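Local structure of protein A49R (Vaccinia virus, 4D5T) at residues 50-53 with 54-58; 73-76 with 77-80. The protein inhibits host NF-kappa-B activation by binding host BTRC, which diminishes ubiquitination of the inhibitor NFKBIA and keeps p65 in the cytoplasm. One frame throughout, in Å; residues are numbered along the deposited sequence.

Interaction 1: residues 50-53 with 54-58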
loop_
_atom_site.group_PDB
_atom_site.type_symbol
_atom_site.label_atom_id
_atom_site.label_comp_id
_atom_site.label_asym_id
_atom_site.label_seq_id
_atom_site.Cartn_x
_atom_site.Cartn_y
_atom_site.Cartn_z
ATOM N N PHE A 50 6.471 4.547 6.148
ATOM C CA PHE A 50 5.604 4.403 5.036
ATOM C C PHE A 50 4.760 3.112 5.098
ATOM O O PHE A 50 3.576 3.109 4.685
ATOM C CB PHE A 50 6.357 4.496 3.681
ATOM C CG PHE A 50 5.428 4.502 2.489
ATOM C CD1 PHE A 50 4.568 5.536 2.277
ATOM C CD2 PHE A 50 5.486 3.519 1.531
ATOM C CE1 PHE A 50 3.718 5.588 1.134
ATOM C CE2 PHE A 50 4.647 3.518 0.448
ATOM C CZ PHE A 50 3.795 4.574 0.200
ATOM N N ILE A 51 5.359 2.037 5.568
ATOM C CA ILE A 51 4.616 0.755 5.752
ATOM C C ILE A 51 3.589 0.878 6.916
ATOM O O ILE A 51 2.448 0.468 6.773
ATOM C CB ILE A 51 5.595 -0.405 5.980
ATOM C CG1 ILE A 51 6.587 -0.576 4.830
ATOM C CG2 ILE A 51 4.866 -1.710 6.206
ATOM C CD1 ILE A 51 6.054 -0.552 3.427
ATOM N N SER A 52 3.950 1.557 8.012
ATOM C CA SER A 52 2.935 1.909 9.011
ATOM C C SER A 52 1.766 2.738 8.462
ATOM O O SER A 52 0.586 2.436 8.758
ATOM C CB SER A 52 3.602 2.570 10.232
ATOM O OG SER A 52 2.584 2.791 11.191
ATOM N N PHE A 53 2.064 3.708 7.614
ATOM C CA PHE A 53 1.026 4.483 6.871
ATOM C C PHE A 53 0.146 3.547 6.078
ATOM O O PHE A 53 -1.101 3.588 6.204
ATOM C CB PHE A 53 1.664 5.575 6.005
ATOM C CG PHE A 53 0.697 6.286 5.083
ATOM C CD1 PHE A 53 -0.047 7.357 5.548
ATOM C CD2 PHE A 53 0.609 5.925 3.778
ATOM C CE1 PHE A 53 -0.956 7.992 4.732
ATOM C CE2 PHE A 53 -0.243 6.661 2.901
ATOM C CZ PHE A 53 -1.028 7.656 3.412
ATOM N N LEU A 54 0.763 2.685 5.272
ATOM C CA LEU A 54 -0.042 1.763 4.446
ATOM C C LEU A 54 -0.935 0.882 5.311
ATOM O O LEU A 54 -2.104 0.593 4.962
ATOM C CB LEU A 54 0.888 0.905 3.591
ATOM C CG LEU A 54 1.630 1.631 2.484
ATOM C CD1 LEU A 54 2.655 0.735 1.823
ATOM C CD2 LEU A 54 0.650 2.096 1.402
ATOM N N ASP A 55 -0.388 0.365 6.414
ATOM C CA ASP A 55 -1.121 -0.526 7.300
ATOM C C ASP A 55 -2.287 0.195 7.955
ATOM O O ASP A 55 -3.382 -0.329 8.016
ATOM C CB ASP A 55 -0.150 -1.082 8.369
ATOM C CG ASP A 55 -0.810 -2.047 9.324
ATOM O OD1 ASP A 55 -1.065 -3.165 8.912
ATOM O OD2 ASP A 55 -1.086 -1.672 10.461
ATOM N N THR A 56 -2.046 1.424 8.396
ATOM C CA THR A 56 -3.124 2.298 8.907
ATOM C C THR A 56 -4.212 2.533 7.868
ATOM O O THR A 56 -5.392 2.369 8.160
ATOM C CB THR A 56 -2.549 3.569 9.484
ATOM O OG1 THR A 56 -1.740 3.211 10.595
ATOM C CG2 THR A 56 -3.653 4.503 9.968
ATOM N N VAL A 57 -3.837 2.840 6.609
ATOM C CA VAL A 57 -4.819 3.082 5.605
ATOM C C VAL A 57 -5.594 1.819 5.300
ATOM O O VAL A 57 -6.862 1.825 5.187
ATOM C CB VAL A 57 -4.141 3.618 4.287
ATOM C CG1 VAL A 57 -5.127 3.709 3.113
ATOM C CG2 VAL A 57 -3.541 4.973 4.531
ATOM N N TYR A 58 -4.884 0.702 5.171
ATOM C CA TYR A 58 -5.544 -0.598 4.933
ATOM C C TYR A 58 -6.621 -0.862 6.016
ATOM O O TYR A 58 -7.740 -1.298 5.738
ATOM C CB TYR A 58 -4.480 -1.687 4.937
ATOM C CG TYR A 58 -4.934 -3.045 4.570
ATOM C CD1 TYR A 58 -5.449 -3.893 5.525
ATOM C CD2 TYR A 58 -4.835 -3.504 3.262
ATOM C CE1 TYR A 58 -5.833 -5.181 5.196
ATOM C CE2 TYR A 58 -5.237 -4.791 2.913
ATOM C CZ TYR A 58 -5.751 -5.597 3.878
ATOM O OH TYR A 58 -6.124 -6.857 3.564
HETATM O O HOH W 1 0.144 4.441 11.623
#
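Phe53 and Val57 meet one turn apart on helix 49-61. Methyl CG2 of Val57 stands over one face of the Phe53 ring, 3.9 Å from the ring centroid and 14° off its normal, offset toward the rim. This is a CH-pi contact. The Phe53 ring is swung there with CG opposite the backbone N (chi1 172°), on the carbonyl side where Val57 follows. Phe50 and Leu54 pack as apolar side chains. Leu54 CG lies over one face of the Phe50 ring, offset toward its rim, and CE2 of Phe50 is 3.7 Å from Leu54 CD1. Leu54 CD1 is also 4.0 Å from Ile51 CD1, so Leu54 packs against both residues. On another side of the helix the contact is polar. A water is bonded to Ser52 OG at 3.0 Å. Its approach to Thr56 OG1, at 2.5 Å, is unusually short, so a bridge between the two hydroxyls is doubtful. Beneath the side chains run regular i to i+4 backbone bonds, such as Thr56 N to Ser52 O at 2.8 Å. In this Bcl-2 family fold the buried face of helix 49-61 meets four others. Phe53 touches helices 9-23 and 132-150, Phe50 and Ile51 touch helix 29-40, and Leu54 and Val57 touch helix 95-109.

Interaction 2: residues 73-76 with 77-80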
loop_
_atom_site.group_PDB
_atom_site.type_symbol
_atom_site.label_atom_id
_atom_site.label_comp_id
_atom_site.label_asym_id
_atom_site.label_seq_id
_atom_site.Cartn_x
_atom_site.Cartn_y
_atom_site.Cartn_z
ATOM N N SER A 73 -14.181 -14.206 -7.081
ATOM C CA SER A 73 -15.069 -14.318 -8.233
ATOM C C SER A 73 -14.317 -14.039 -9.545
ATOM O O SER A 73 -14.856 -14.266 -10.603
ATOM C CB SER A 73 -16.230 -13.342 -8.076
ATOM O OG SER A 73 -15.825 -12.000 -8.327
ATOM N N LEU A 74 -13.073 -13.577 -9.498
ATOM C CA LEU A 74 -12.366 -13.218 -10.730
ATOM C C LEU A 74 -11.634 -14.382 -11.353
ATOM O O LEU A 74 -11.157 -15.266 -10.654
ATOM C CB LEU A 74 -11.367 -12.117 -10.464
ATOM C CG LEU A 74 -11.925 -10.814 -9.878
ATOM C CD1 LEU A 74 -10.800 -9.798 -9.711
ATOM C CD2 LEU A 74 -13.050 -10.243 -10.715
ATOM N N ASP A 75 -11.530 -14.373 -12.672
ATOM C CA ASP A 75 -10.688 -15.373 -13.363
ATOM C C ASP A 75 -9.277 -14.825 -13.625
ATOM O O ASP A 75 -8.958 -13.671 -13.306
ATOM C CB ASP A 75 -11.349 -15.891 -14.653
ATOM C CG ASP A 75 -11.564 -14.811 -15.693
ATOM O OD1 ASP A 75 -10.792 -13.825 -15.776
ATOM O OD2 ASP A 75 -12.526 -14.943 -16.451
ATOM N N ASP A 76 -8.412 -15.679 -14.162
ATOM C CA ASP A 76 -7.021 -15.294 -14.311
ATOM C C ASP A 76 -6.840 -14.111 -15.235
ATOM O O ASP A 76 -5.950 -13.286 -15.001
ATOM C CB ASP A 76 -6.150 -16.465 -14.757
ATOM C CG ASP A 76 -5.578 -17.213 -13.574
ATOM O OD1 ASP A 76 -4.631 -16.679 -12.884
ATOM O OD2 ASP A 76 -6.119 -18.307 -13.321
ATOM N N ASN A 77 -7.669 -14.043 -16.260
ATOM C CA ASN A 77 -7.610 -12.931 -17.193
ATOM C C ASN A 77 -7.910 -11.570 -16.574
ATOM O O ASN A 77 -7.227 -10.543 -16.818
ATOM C CB ASN A 77 -8.585 -13.179 -18.295
ATOM C CG ASN A 77 -8.043 -12.694 -19.618
ATOM O OD1 ASN A 77 -7.229 -13.386 -20.260
ATOM N ND2 ASN A 77 -8.438 -11.486 -20.017
ATOM N N GLU A 78 -8.954 -11.565 -15.748
ATOM C CA GLU A 78 -9.326 -10.390 -14.976
ATOM C C GLU A 78 -8.256 -9.997 -13.981
ATOM O O GLU A 78 -8.019 -8.799 -13.753
ATOM C CB GLU A 78 -10.653 -10.652 -14.246
ATOM C CG GLU A 78 -11.810 -10.687 -15.195
ATOM C CD GLU A 78 -13.101 -11.206 -14.567
ATOM O OE1 GLU A 78 -13.069 -12.202 -13.801
ATOM O OE2 GLU A 78 -14.150 -10.644 -14.910
ATOM N N ILE A 79 -7.605 -10.979 -13.353
ATOM C CA ILE A 79 -6.522 -10.655 -12.401
ATOM C C ILE A 79 -5.322 -10.048 -13.117
ATOM O O ILE A 79 -4.690 -9.126 -12.638
ATOM C CB ILE A 79 -6.047 -11.906 -11.617
ATOM C CG1 ILE A 79 -7.057 -12.240 -10.553
ATOM C CG2 ILE A 79 -4.734 -11.637 -10.879
ATOM C CD1 ILE A 79 -7.229 -11.179 -9.471
ATOM N N ILE A 80 -4.980 -10.612 -14.280
ATOM C CA ILE A 80 -3.873 -10.052 -15.082
ATOM C C ILE A 80 -4.166 -8.642 -15.462
ATOM O O ILE A 80 -3.316 -7.769 -15.346
ATOM C CB ILE A 80 -3.630 -10.883 -16.346
ATOM C CG1 ILE A 80 -3.015 -12.232 -15.950
ATOM C CG2 ILE A 80 -2.686 -10.164 -17.268
ATOM C CD1 ILE A 80 -3.007 -13.280 -17.057
#
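A capping box formed by Asp75 and Glu78 opens helix 76-87. Asp75 is the N-cap residue. Asp75 OD1 accepts from Glu78 N at 2.9 Å, with the donor close to the line of the carboxylate C-O bond. In return, Asp75 N donates to Glu78 OE1, also at 2.9 Å and nearly straight at 166°. That oxygen uses its anti lone pair, the one directed away from OE2. Each residue thus offers its backbone N-H to the other's carboxylate. The Asp75 carboxylate reaches the helix start because CG sits between the backbone N and the carbonyl carbon (chi1 63°). The two side chains cross at about a right angle, their carboxylate planes 41° apart. OD1 of Asp75 and OE1 of Glu78 come within 3.4 Å. Their like charges would probably disfavour this closeness, while the two N-H donors and the helix N terminus should offset it. The first helical turn continues with Ile79 N bonded to Asp75 O at 3.0 Å. Asp76 OD1 is held by Tyr118 OH of helix 112-126, and Ile79 packs on Phe114 and Tyr118 of that helix. Before the cap, Leu74 CB points toward the helix. Leu74 CD2 lies 3.7 Å from Glu78 OE1, and the other methyl, Leu74 CD1, meets Ile79 CD1 at 3.8 Å.

Overall arrangement
From the N terminus, the chain passes helices 9-23 and 29-40 before it enters helix 49-61, where interaction 1 lies. Helix 64-72 follows. Interaction 2 comes next, where the chain turns from that helix into helix 76-87. The two contacts are in series: they neither nest nor cross. Both are local, so neither closes a long loop. The centres of interactions 1 and 2 are about 26 Å apart. The nearest atoms of interactions 1 and 2 are about 14 Å apart, without touching. Interaction 1 is buried, and its side chains reach helices 9-23 and 29-40 as well as the later helices 95-109 and 132-150. Interaction 2 is on the surface at the start of helix 76-87, whose first residues pack on helix 112-126.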